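Side-chain contacts in sugar ABC transporter (Agrobacterium radiobacter, PDB 4RXT), which probably binds a pentose sugar for uptake by an ABC importer and here holds alpha-L-arabinopyranose between its two lobes: residues R27-G30 / K31-V35; L181-M184 / T185-T189; G234-S238 / G239-G243; V245-P249 / Y250-Y254. All blocks are in the same frame, centred on the assembly; numbering follows the deposited sequence.

Contact 1. Residues R27-G30 / K31-V35; sequences RKAG and KDLGV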
loop_
_atom_site.group_PDB
_atom_site.type_symbol
_atom_site.label_atom_id
_atom_site.label_comp_id
_atom_site.label_asym_id
_atom_site.label_seq_id
_atom_site.Cartn_x
_atom_site.Cartn_y
_atom_site.Cartn_z
ATOM N N ARG A 27 -13.853 -3.434 11.171
ATOM C CA ARG A 27 -15.294 -3.535 11.482
ATOM C C ARG A 27 -15.607 -4.914 12.079
ATOM O O ARG A 27 -16.338 -5.040 13.082
ATOM C CB ARG A 27 -16.154 -3.310 10.193
ATOM C CG ARG A 27 -17.646 -3.224 10.400
ATOM C CD ARG A 27 -18.328 -2.993 9.057
ATOM N NE ARG A 27 -17.712 -1.833 8.375
ATOM C CZ ARG A 27 -17.209 -1.832 7.135
ATOM N NH1 ARG A 27 -16.684 -0.724 6.638
ATOM N NH2 ARG A 27 -17.237 -2.918 6.373
ATOM N N LYS A 28 -15.097 -5.949 11.409
ATOM C CA LYS A 28 -15.376 -7.320 11.839
ATOM C C LYS A 28 -14.799 -7.524 13.250
ATOM O O LYS A 28 -15.431 -8.114 14.141
ATOM C CB LYS A 28 -14.805 -8.324 10.837
ATOM C CG LYS A 28 -15.084 -9.783 11.159
ATOM C CD LYS A 28 -16.565 -10.118 11.139
ATOM C CE LYS A 28 -16.820 -11.624 11.359
ATOM N NZ LYS A 28 -15.763 -12.299 12.167
ATOM N N ALA A 29 -13.586 -7.015 13.458
ATOM C CA ALA A 29 -12.957 -7.111 14.780
ATOM C C ALA A 29 -13.799 -6.415 15.852
ATOM O O ALA A 29 -13.973 -6.942 16.945
ATOM C CB ALA A 29 -11.562 -6.539 14.763
ATOM N N GLY A 30 -14.312 -5.224 15.533
ATOM C CA GLY A 30 -15.181 -4.516 16.462
ATOM C C GLY A 30 -16.371 -5.382 16.874
ATOM O O GLY A 30 -16.719 -5.470 18.037
ATOM N N LYS A 31 -16.983 -6.013 15.899
ATOM C CA LYS A 31 -18.158 -6.877 16.142
ATOM C C LYS A 31 -17.746 -8.119 16.953
ATOM O O LYS A 31 -18.424 -8.534 17.912
ATOM C CB LYS A 31 -18.809 -7.291 14.815
ATOM C CG LYS A 31 -19.592 -6.187 14.095
ATOM C CD LYS A 31 -20.445 -6.733 12.933
ATOM C CE LYS A 31 -20.229 -6.006 11.596
ATOM N NZ LYS A 31 -21.031 -4.752 11.421
ATOM N N ASP A 32 -16.631 -8.730 16.569
ATOM C CA ASP A 32 -16.219 -9.985 17.207
ATOM C C ASP A 32 -15.863 -9.751 18.665
ATOM O O ASP A 32 -16.167 -10.570 19.535
ATOM C CB ASP A 32 -15.004 -10.629 16.512
ATOM C CG ASP A 32 -15.338 -11.286 15.196
ATOM O OD1 ASP A 32 -16.544 -11.373 14.842
ATOM O OD2 ASP A 32 -14.367 -11.709 14.502
ATOM N N LEU A 33 -15.209 -8.622 18.922
ATOM C CA LEU A 33 -14.541 -8.385 20.198
ATOM C C LEU A 33 -15.345 -7.475 21.136
ATOM O O LEU A 33 -14.971 -7.277 22.279
ATOM C CB LEU A 33 -13.161 -7.746 19.959
ATOM C CG LEU A 33 -12.158 -8.525 19.106
ATOM C CD1 LEU A 33 -10.876 -7.720 18.928
ATOM C CD2 LEU A 33 -11.874 -9.892 19.723
ATOM N N GLY A 34 -16.424 -6.893 20.622
ATOM C CA GLY A 34 -17.231 -5.951 21.388
ATOM C C GLY A 34 -16.557 -4.617 21.644
ATOM O O GLY A 34 -16.478 -4.151 22.789
ATOM N N VAL A 35 -16.126 -4.000 20.554
ATOM C CA VAL A 35 -15.484 -2.688 20.571
ATOM C C VAL A 35 -16.213 -1.804 19.551
ATOM O O VAL A 35 -16.544 -2.259 18.458
ATOM C CB VAL A 35 -13.984 -2.796 20.203
ATOM C CG1 VAL A 35 -13.312 -1.426 20.139
ATOM C CG2 VAL A 35 -13.246 -3.647 21.228
#

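Contact 2. Residues L181-M184 / T185-T189; sequences LNIM and TDLIT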
loop_
_atom_site.group_PDB
_atom_site.type_symbol
_atom_site.label_atom_id
_atom_site.label_comp_id
_atom_site.label_asym_id
_atom_site.label_seq_id
_atom_site.Cartn_x
_atom_site.Cartn_y
_atom_site.Cartn_z
ATOM N N LEU A 181 -2.215 7.218 -15.319
ATOM C CA LEU A 181 -2.501 6.955 -16.701
ATOM C C LEU A 181 -1.775 7.937 -17.654
ATOM O O LEU A 181 -1.109 7.538 -18.614
ATOM C CB LEU A 181 -4.029 6.931 -16.875
ATOM C CG LEU A 181 -4.566 6.337 -18.178
ATOM C CD1 LEU A 181 -6.056 6.057 -18.055
ATOM C CD2 LEU A 181 -4.371 7.231 -19.365
ATOM N N ASN A 182 -1.939 9.226 -17.389
ATOM C CA ASN A 182 -1.319 10.267 -18.183
ATOM C C ASN A 182 0.211 10.227 -18.122
ATOM O O ASN A 182 0.843 10.350 -19.147
ATOM C CB ASN A 182 -1.841 11.643 -17.757
ATOM C CG ASN A 182 -3.295 11.909 -18.131
ATOM O OD1 ASN A 182 -3.883 11.286 -19.002
ATOM N ND2 ASN A 182 -3.864 12.896 -17.450
ATOM N N ILE A 183 0.771 9.997 -16.939
ATOM C CA ILE A 183 2.230 9.878 -16.803
ATOM C C ILE A 183 2.706 8.710 -17.670
ATOM O O ILE A 183 3.662 8.836 -18.407
ATOM C CB ILE A 183 2.619 9.639 -15.366
ATOM C CG1 ILE A 183 2.444 10.920 -14.552
ATOM C CG2 ILE A 183 4.095 9.272 -15.286
ATOM C CD1 ILE A 183 2.478 10.713 -13.060
ATOM N N MET A 184 2.009 7.562 -17.595
ATOM C CA MET A 184 2.451 6.392 -18.339
ATOM C C MET A 184 2.435 6.653 -19.844
ATOM O O MET A 184 3.414 6.345 -20.557
ATOM C CB MET A 184 1.608 5.147 -17.985
ATOM C CG MET A 184 2.060 3.870 -18.680
ATOM S SD MET A 184 3.614 3.144 -18.090
ATOM C CE MET A 184 4.944 4.250 -18.415
ATOM N N THR A 185 1.351 7.271 -20.314
ATOM C CA THR A 185 1.195 7.572 -21.736
ATOM C C THR A 185 2.291 8.570 -22.191
ATOM O O THR A 185 2.885 8.414 -23.270
ATOM C CB THR A 185 -0.232 8.113 -22.014
ATOM O OG1 THR A 185 -1.221 7.149 -21.577
ATOM C CG2 THR A 185 -0.424 8.279 -23.489
ATOM N N ASP A 186 2.568 9.559 -21.329
ATOM C CA ASP A 186 3.584 10.582 -21.624
ATOM C C ASP A 186 4.964 9.952 -21.711
ATOM O O ASP A 186 5.722 10.210 -22.649
ATOM C CB ASP A 186 3.649 11.695 -20.549
ATOM C CG ASP A 186 2.410 12.619 -20.526
ATOM O OD1 ASP A 186 1.509 12.496 -21.391
ATOM O OD2 ASP A 186 2.345 13.501 -19.623
ATOM N N LEU A 187 5.247 9.094 -20.749
ATOM C CA LEU A 187 6.562 8.454 -20.619
ATOM C C LEU A 187 6.882 7.609 -21.820
ATOM O O LEU A 187 7.945 7.673 -22.396
ATOM C CB LEU A 187 6.675 7.597 -19.331
ATOM C CG LEU A 187 6.873 8.316 -17.988
ATOM C CD1 LEU A 187 6.871 7.334 -16.819
ATOM C CD2 LEU A 187 8.123 9.186 -17.988
ATOM N N ILE A 188 5.918 6.817 -22.252
ATOM C CA ILE A 188 6.192 5.888 -23.319
ATOM C C ILE A 188 6.234 6.562 -24.684
ATOM O O ILE A 188 7.025 6.191 -25.538
ATOM C CB ILE A 188 5.219 4.688 -23.272
ATOM C CG1 ILE A 188 5.665 3.630 -24.264
ATOM C CG2 ILE A 188 3.785 5.081 -23.583
ATOM C CD1 ILE A 188 4.711 2.488 -24.284
ATOM N N THR A 189 5.382 7.547 -24.890
ATOM C CA THR A 189 5.339 8.163 -26.204
ATOM C C THR A 189 6.706 8.843 -26.420
ATOM O O THR A 189 7.281 8.822 -27.524
ATOM C CB THR A 189 4.129 9.120 -26.373
ATOM O OG1 THR A 189 4.205 10.199 -25.444
ATOM C CG2 THR A 189 2.854 8.356 -26.180
#

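Contact 3. Residues G234-S238 / G239-G243; sequences GFLKS and GAIAG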
loop_
_atom_site.group_PDB
_atom_site.type_symbol
_atom_site.label_atom_id
_atom_site.label_comp_id
_atom_site.label_asym_id
_atom_site.label_seq_id
_atom_site.Cartn_x
_atom_site.Cartn_y
_atom_site.Cartn_z
ATOM N N GLY A 234 -8.612 -7.844 -13.395
ATOM C CA GLY A 234 -8.963 -7.950 -14.822
ATOM C C GLY A 234 -7.750 -7.758 -15.726
ATOM O O GLY A 234 -7.536 -8.500 -16.692
ATOM N N PHE A 235 -6.911 -6.788 -15.363
ATOM C CA PHE A 235 -5.689 -6.502 -16.132
ATOM C C PHE A 235 -4.670 -7.641 -15.990
ATOM O O PHE A 235 -3.931 -7.945 -16.932
ATOM C CB PHE A 235 -5.015 -5.197 -15.640
ATOM C CG PHE A 235 -5.811 -3.924 -15.927
ATOM C CD1 PHE A 235 -6.657 -3.830 -17.034
ATOM C CD2 PHE A 235 -5.687 -2.849 -15.111
ATOM C CE1 PHE A 235 -7.390 -2.682 -17.283
ATOM C CE2 PHE A 235 -6.377 -1.691 -15.357
ATOM C CZ PHE A 235 -7.232 -1.585 -16.439
ATOM N N LEU A 236 -4.621 -8.263 -14.815
ATOM C CA LEU A 236 -3.736 -9.423 -14.631
ATOM C C LEU A 236 -4.135 -10.590 -15.570
ATOM O O LEU A 236 -3.326 -11.218 -16.243
ATOM C CB LEU A 236 -3.754 -9.851 -13.172
ATOM C CG LEU A 236 -2.704 -10.892 -12.796
ATOM C CD1 LEU A 236 -1.319 -10.295 -12.961
ATOM C CD2 LEU A 236 -2.878 -11.350 -11.359
ATOM N N LYS A 237 -5.428 -10.791 -15.698
ATOM C CA LYS A 237 -5.912 -11.863 -16.545
ATOM C C LYS A 237 -5.771 -11.517 -18.023
ATOM O O LYS A 237 -5.483 -12.398 -18.852
ATOM C CB LYS A 237 -7.345 -12.134 -16.182
ATOM C CG LYS A 237 -7.431 -12.827 -14.851
ATOM C CD LYS A 237 -8.797 -13.401 -14.599
ATOM C CE LYS A 237 -9.845 -12.331 -14.353
ATOM N NZ LYS A 237 -10.965 -12.875 -13.528
ATOM N N SER A 238 -5.992 -10.242 -18.352
ATOM C CA SER A 238 -5.965 -9.808 -19.748
ATOM C C SER A 238 -4.530 -9.707 -20.263
ATOM O O SER A 238 -4.304 -9.713 -21.475
ATOM C CB SER A 238 -6.667 -8.466 -19.946
ATOM O OG SER A 238 -5.847 -7.364 -19.531
ATOM N N GLY A 239 -3.577 -9.583 -19.330
ATOM C CA GLY A 239 -2.171 -9.421 -19.645
ATOM C C GLY A 239 -1.682 -7.989 -19.595
ATOM O O GLY A 239 -0.501 -7.739 -19.769
ATOM N N ALA A 240 -2.580 -7.038 -19.353
ATOM C CA ALA A 240 -2.140 -5.621 -19.227
ATOM C C ALA A 240 -1.252 -5.358 -18.028
ATOM O O ALA A 240 -0.483 -4.421 -18.047
ATOM C CB ALA A 240 -3.314 -4.655 -19.206
ATOM N N ILE A 241 -1.410 -6.179 -16.991
ATOM C CA ILE A 241 -0.525 -6.196 -15.830
ATOM C C ILE A 241 0.120 -7.575 -15.770
ATOM O O ILE A 241 -0.557 -8.579 -15.970
ATOM C CB ILE A 241 -1.219 -5.816 -14.510
ATOM C CG1 ILE A 241 -1.580 -4.336 -14.541
ATOM C CG2 ILE A 241 -0.312 -6.162 -13.311
ATOM C CD1 ILE A 241 -2.280 -3.816 -13.298
ATOM N N ALA A 242 1.436 -7.637 -15.525
ATOM C CA ALA A 242 2.190 -8.878 -15.466
ATOM C C ALA A 242 2.204 -9.515 -14.082
ATOM O O ALA A 242 2.343 -10.750 -13.931
ATOM C CB ALA A 242 3.619 -8.647 -15.944
ATOM N N GLY A 243 2.096 -8.671 -13.061
ATOM C CA GLY A 243 2.131 -9.141 -11.685
ATOM C C GLY A 243 1.638 -8.080 -10.758
ATOM O O GLY A 243 1.778 -6.896 -11.070
HETATM O O HOH W 1 -0.777 -11.124 -16.673
#

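Contact 4. Residues V245-P249 / Y250-Y254; sequences VVQDP and YRMGY. With ARA (alpha-L-arabinopyranose), chain B.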
loop_
_atom_site.group_PDB
_atom_site.type_symbol
_atom_site.label_atom_id
_atom_site.label_comp_id
_atom_site.label_asym_id
_atom_site.label_seq_id
_atom_site.Cartn_x
_atom_site.Cartn_y
_atom_site.Cartn_z
ATOM N N VAL A 245 1.967 -7.258 -6.510
ATOM C CA VAL A 245 2.391 -7.604 -5.136
ATOM C C VAL A 245 1.229 -7.326 -4.197
ATOM O O VAL A 245 0.820 -6.186 -4.030
ATOM C CB VAL A 245 3.638 -6.854 -4.677
ATOM C CG1 VAL A 245 4.083 -7.340 -3.292
ATOM C CG2 VAL A 245 4.783 -7.024 -5.690
ATOM N N VAL A 246 0.729 -8.384 -3.570
ATOM C CA VAL A 246 -0.495 -8.315 -2.769
ATOM C C VAL A 246 -0.136 -8.410 -1.280
ATOM O O VAL A 246 0.731 -9.184 -0.881
ATOM C CB VAL A 246 -1.502 -9.412 -3.185
ATOM C CG1 VAL A 246 -2.764 -9.458 -2.305
ATOM C CG2 VAL A 246 -1.904 -9.167 -4.632
ATOM N N GLN A 247 -0.763 -7.528 -0.510
ATOM C CA GLN A 247 -0.566 -7.399 0.918
ATOM C C GLN A 247 -1.737 -8.038 1.653
ATOM O O GLN A 247 -2.569 -8.684 1.031
ATOM C CB GLN A 247 -0.518 -5.906 1.242
ATOM C CG GLN A 247 0.533 -5.099 0.496
ATOM C CD GLN A 247 0.550 -3.661 0.974
ATOM O OE1 GLN A 247 1.167 -3.316 2.002
ATOM N NE2 GLN A 247 -0.171 -2.806 0.259
ATOM N N ASP A 248 -1.816 -7.856 2.969
ATOM C CA ASP A 248 -2.950 -8.338 3.787
ATOM C C ASP A 248 -3.624 -7.186 4.540
ATOM O O ASP A 248 -3.573 -7.113 5.773
ATOM C CB ASP A 248 -2.551 -9.469 4.755
ATOM C CG ASP A 248 -3.741 -10.309 5.223
ATOM O OD1 ASP A 248 -4.904 -9.915 5.000
ATOM O OD2 ASP A 248 -3.459 -11.354 5.864
ATOM N N PRO A 249 -4.294 -6.290 3.801
ATOM C CA PRO A 249 -4.952 -5.181 4.454
ATOM C C PRO A 249 -6.058 -5.600 5.429
ATOM O O PRO A 249 -6.230 -4.940 6.440
ATOM C CB PRO A 249 -5.543 -4.362 3.287
ATOM C CG PRO A 249 -5.595 -5.322 2.118
ATOM C CD PRO A 249 -4.346 -6.159 2.345
ATOM N N TYR A 250 -6.812 -6.664 5.117
ATOM C CA TYR A 250 -7.864 -7.135 6.036
ATOM C C TYR A 250 -7.284 -7.429 7.413
ATOM O O TYR A 250 -7.814 -6.987 8.437
ATOM C CB TYR A 250 -8.567 -8.364 5.486
ATOM C CG TYR A 250 -9.793 -8.764 6.279
ATOM C CD1 TYR A 250 -11.020 -8.231 5.963
ATOM C CD2 TYR A 250 -9.699 -9.657 7.350
ATOM C CE1 TYR A 250 -12.177 -8.607 6.660
ATOM C CE2 TYR A 250 -10.817 -10.031 8.076
ATOM C CZ TYR A 250 -12.058 -9.512 7.743
ATOM O OH TYR A 250 -13.161 -9.908 8.464
ATOM N N ARG A 251 -6.156 -8.139 7.433
ATOM C CA ARG A 251 -5.498 -8.456 8.707
ATOM C C ARG A 251 -4.976 -7.217 9.413
ATOM O O ARG A 251 -5.068 -7.133 10.620
ATOM C CB ARG A 251 -4.376 -9.480 8.500
ATOM C CG ARG A 251 -3.616 -9.795 9.775
ATOM C CD ARG A 251 -2.464 -10.713 9.530
ATOM N NE ARG A 251 -1.799 -11.028 10.780
ATOM C CZ ARG A 251 -0.647 -11.683 10.860
ATOM N NH1 ARG A 251 -0.028 -12.090 9.757
ATOM N NH2 ARG A 251 -0.128 -11.952 12.042
ATOM N N MET A 252 -4.389 -6.277 8.661
ATOM C CA MET A 252 -3.963 -5.010 9.265
ATOM C C MET A 252 -5.123 -4.344 10.038
ATOM O O MET A 252 -4.941 -3.856 11.171
ATOM C CB MET A 252 -3.341 -4.042 8.237
ATOM C CG MET A 252 -1.963 -4.436 7.685
ATOM S SD MET A 252 -1.463 -3.190 6.413
ATOM C CE MET A 252 -0.906 -4.291 5.103
ATOM N N GLY A 253 -6.320 -4.326 9.455
ATOM C CA GLY A 253 -7.499 -3.772 10.112
ATOM C C GLY A 253 -7.956 -4.595 11.311
ATOM O O GLY A 253 -8.166 -4.064 12.401
ATOM N N TYR A 254 -8.059 -5.903 11.097
ATOM C CA TYR A 254 -8.568 -6.812 12.119
ATOM C C TYR A 254 -7.626 -6.884 13.315
ATOM O O TYR A 254 -8.028 -6.654 14.467
ATOM C CB TYR A 254 -8.827 -8.207 11.531
ATOM C CG TYR A 254 -9.622 -9.082 12.477
ATOM C CD1 TYR A 254 -9.011 -9.711 13.551
ATOM C CD2 TYR A 254 -11.006 -9.205 12.341
ATOM C CE1 TYR A 254 -9.748 -10.476 14.441
ATOM C CE2 TYR A 254 -11.754 -9.980 13.213
ATOM C CZ TYR A 254 -11.127 -10.612 14.259
ATOM O OH TYR A 254 -11.913 -11.340 15.123
HETATM C C1 ARA B . -1.471 0.564 -0.647
HETATM C C2 ARA B . -0.381 1.077 0.315
HETATM C C3 ARA B . -0.881 2.325 1.023
HETATM C C4 ARA B . -1.400 3.373 0.023
HETATM C C5 ARA B . -1.607 2.794 -1.313
HETATM O O1 ARA B . -0.532 -0.122 -1.467
HETATM O O2 ARA B . -0.070 0.084 1.310
HETATM O O3 ARA B . 0.167 2.804 1.882
HETATM O O4 ARA B . -0.430 4.376 -0.290
HETATM O O5 ARA B . -2.270 1.518 -1.335
HETATM O O HOH W 2 -6.396 -8.729 2.962
HETATM O O HOH W 3 -0.978 -11.776 6.871
#

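Contact 1. Residues R27-G30 / K31-V35
Lys28 and Asp32, one turn apart on helix 17-33, reach toward each other as a salt bridge beside helix 249-264. Their side chains cross obliquely. Lys28 bends at chi2 (63°), which turns its amino end toward the following turn, and NZ arrives at the carboxylate 2.8 Å from OD2, on the syn lone pair of that oxygen. The second contact, from Lys28 NZ to Asp32 OD1, is weak. Asp32 OD2 is also bonded to Tyr254, so one carboxylate serves both a lysine of its own helix and a tyrosine of the neighbouring helix. Arg27 and Lys31 behave differently: they lie alongside, pointing the same way, with Lys31 NZ 3.9 Å from Arg27 CG, while the guanidinium group is engaged by Glu39. Leu33 starts over a carbonyl, its CG 3.2 Å from Ala29 O, and touches Lys258 of helix 249-264. The small Ala29 suits the close approach of that helix, where it touches Tyr254 and Ile257. Beyond Leu33, Gly34 takes a positive phi (70°), a conformation that glycine adopts easily, and turns the chain so that Val35 N reaches back 3.0 Å to Gly30 O in the carbonyl plane, on a lone pair. Gly34 N adds a weak bond there. The result is a glycine C-cap resembling a Schellman motif, with its 6→1 bond, ending the helix of the beta-alpha-beta unit between strands 9-11 and 39-41.

Contact 2. Residues L181-M184 / T185-T189
Leu181 O is approached by two groups of Thr185, the backbone N-H and the hydroxyl. Thr185 N donates to Leu181 O over 3.0 Å, and Thr185 OG1 stands at the same 3.0 Å from that oxygen, although another acceptor also lies within range of the hydroxyl proton. With OG1 beside its own backbone N (chi1 -57°), the threonine turns its polar branch back over the preceding turn, a placement well suited to a hydroxyl on a helix. The remaining carbonyls of the turn are met in the regular helical way: Asp186 N donates to Asn182 O, Leu187 N to Ile183 O and Ile188 N to Met184 O. Farther on, Thr185 O receives Thr189 N. Asp186 adds nothing to this ladder through its carboxylate, since OD1 and Asn182 O, 3.2 Å apart, are both acceptors. Ile183 CG2 rests 3.7 Å from Leu187 CD1, the two chains running side by side, whereas Met184 crosses Leu187 at about a right angle and lays CE 3.9 Å from Leu187 CB. Ile183, Met184 and Leu187 all touch strand 133-139. The chemistry is thus that of an amphipathic helix: the main chain satisfies itself turn by turn, Asn182, Asp186 and Thr189 occupy the exposed side with Thr185 at its border beside helix 202-214, and apolar side chains, the thioether of Met184 among them, fill the side facing the sheet and that helix.

Contact 3. Residues G234-S238 / G239-G243
Phe235 and Ile241 meet across a glycine C-cap (Gly239 with positive phi), the turn that carries the chain from helix 230-238 into strand 243-246 of the mixed sheet. Starting at CB, Phe235 lies 3.7 Å from Ile241 CG1. Its CG stands beside the backbone N (chi1 -68°), which swings the ring off the turn. From there CG and CD1 pass Ala240 CB, CD1 at 4.1 Å, while CD2 meets Ile241 CD1 at 4.0 Å, that methyl sitting at the ring edge near its plane. The side chain leads away from the turn and also touches Gln210 and Ala213 of helix 202-214, where a large flat side chain fills the join between two helices and a small Ala240 fits beside it. Gly239 suits the corner because its phi of 99° would press a CB into Ser238 O. The released chain then curls over Phe235 O: Ile241 N donates to it over 3.1 Å, coming from above the carbonyl plane, and Gly239 N adds a weak bond. Leu236 CD1 comes within 3.5 Å of Ile241 O. That same carbonyl is tied to the helix by one water, which donates to Leu236 O and Ile241 O, each at 2.6 Å.

Contact 4. Residues V245-P249 / Y250-Y254
The arabinose pocket and a helix N-cap adjoin here, where Gln247 meets Met252 and Asp248 meets Arg251. Gln247 extends beyond CG into the sugar site, and its NE2 donates to O2 of the arabinopyranose over 3.1 Å in a nearly straight bond (170°). The amide is held on both ends: NE2 also bonds Asp227, which also binds the sugar, and OE1 is bonded to Thr107. Met252 CE covers the amide from the helix, 3.9 Å from Gln247 OE1. Next along, Asp248 is the N-cap of helix 249-264. Its CG lies anti to the backbone N (chi1 -159°), bringing OD1 within 3.3 Å of Arg251 N, which comes from above the carboxylate plane (66° out of it). OD1 thus serves Arg251 N directly and Tyr250 N through a water. Pro249, which has no N-H to satisfy, fits the first turn well. A second water joins Asp248 OD2 to Arg251 NH1 at the guanidinium edge, while Arg251 NE pairs with Asp255. The negative cap would favour the helix start electrostatically, and the amide, held at OE1 and NE2, is probably kept in the orientation that presents its N-H to the sugar.

In the fold
Contact 4 joins contacts 1 and 3: residues 245-249 leave strand 243-246 of the mixed sheet, and residues 250-254 lie in the first turns of helix 249-264, which packs on helix 17-33 of the other lobe. There it touches contact 1, with centres 17 Å apart and Asp32 OD2 2.6 Å from Tyr254 OH, probably hydrogen-bonded. Contact 3 is followed almost at once by contact 4 along the chain, its Ile241 side chain about 13 Å from the bound sugar, whereas Gln247 of contact 4 touches that sugar. Contacts 2 and 3 share the mixed-sheet lobe, nearest atoms about 8 Å apart. Contacts 1 and 2 lie on opposite sides of the chain's centre, 44 Å between centres.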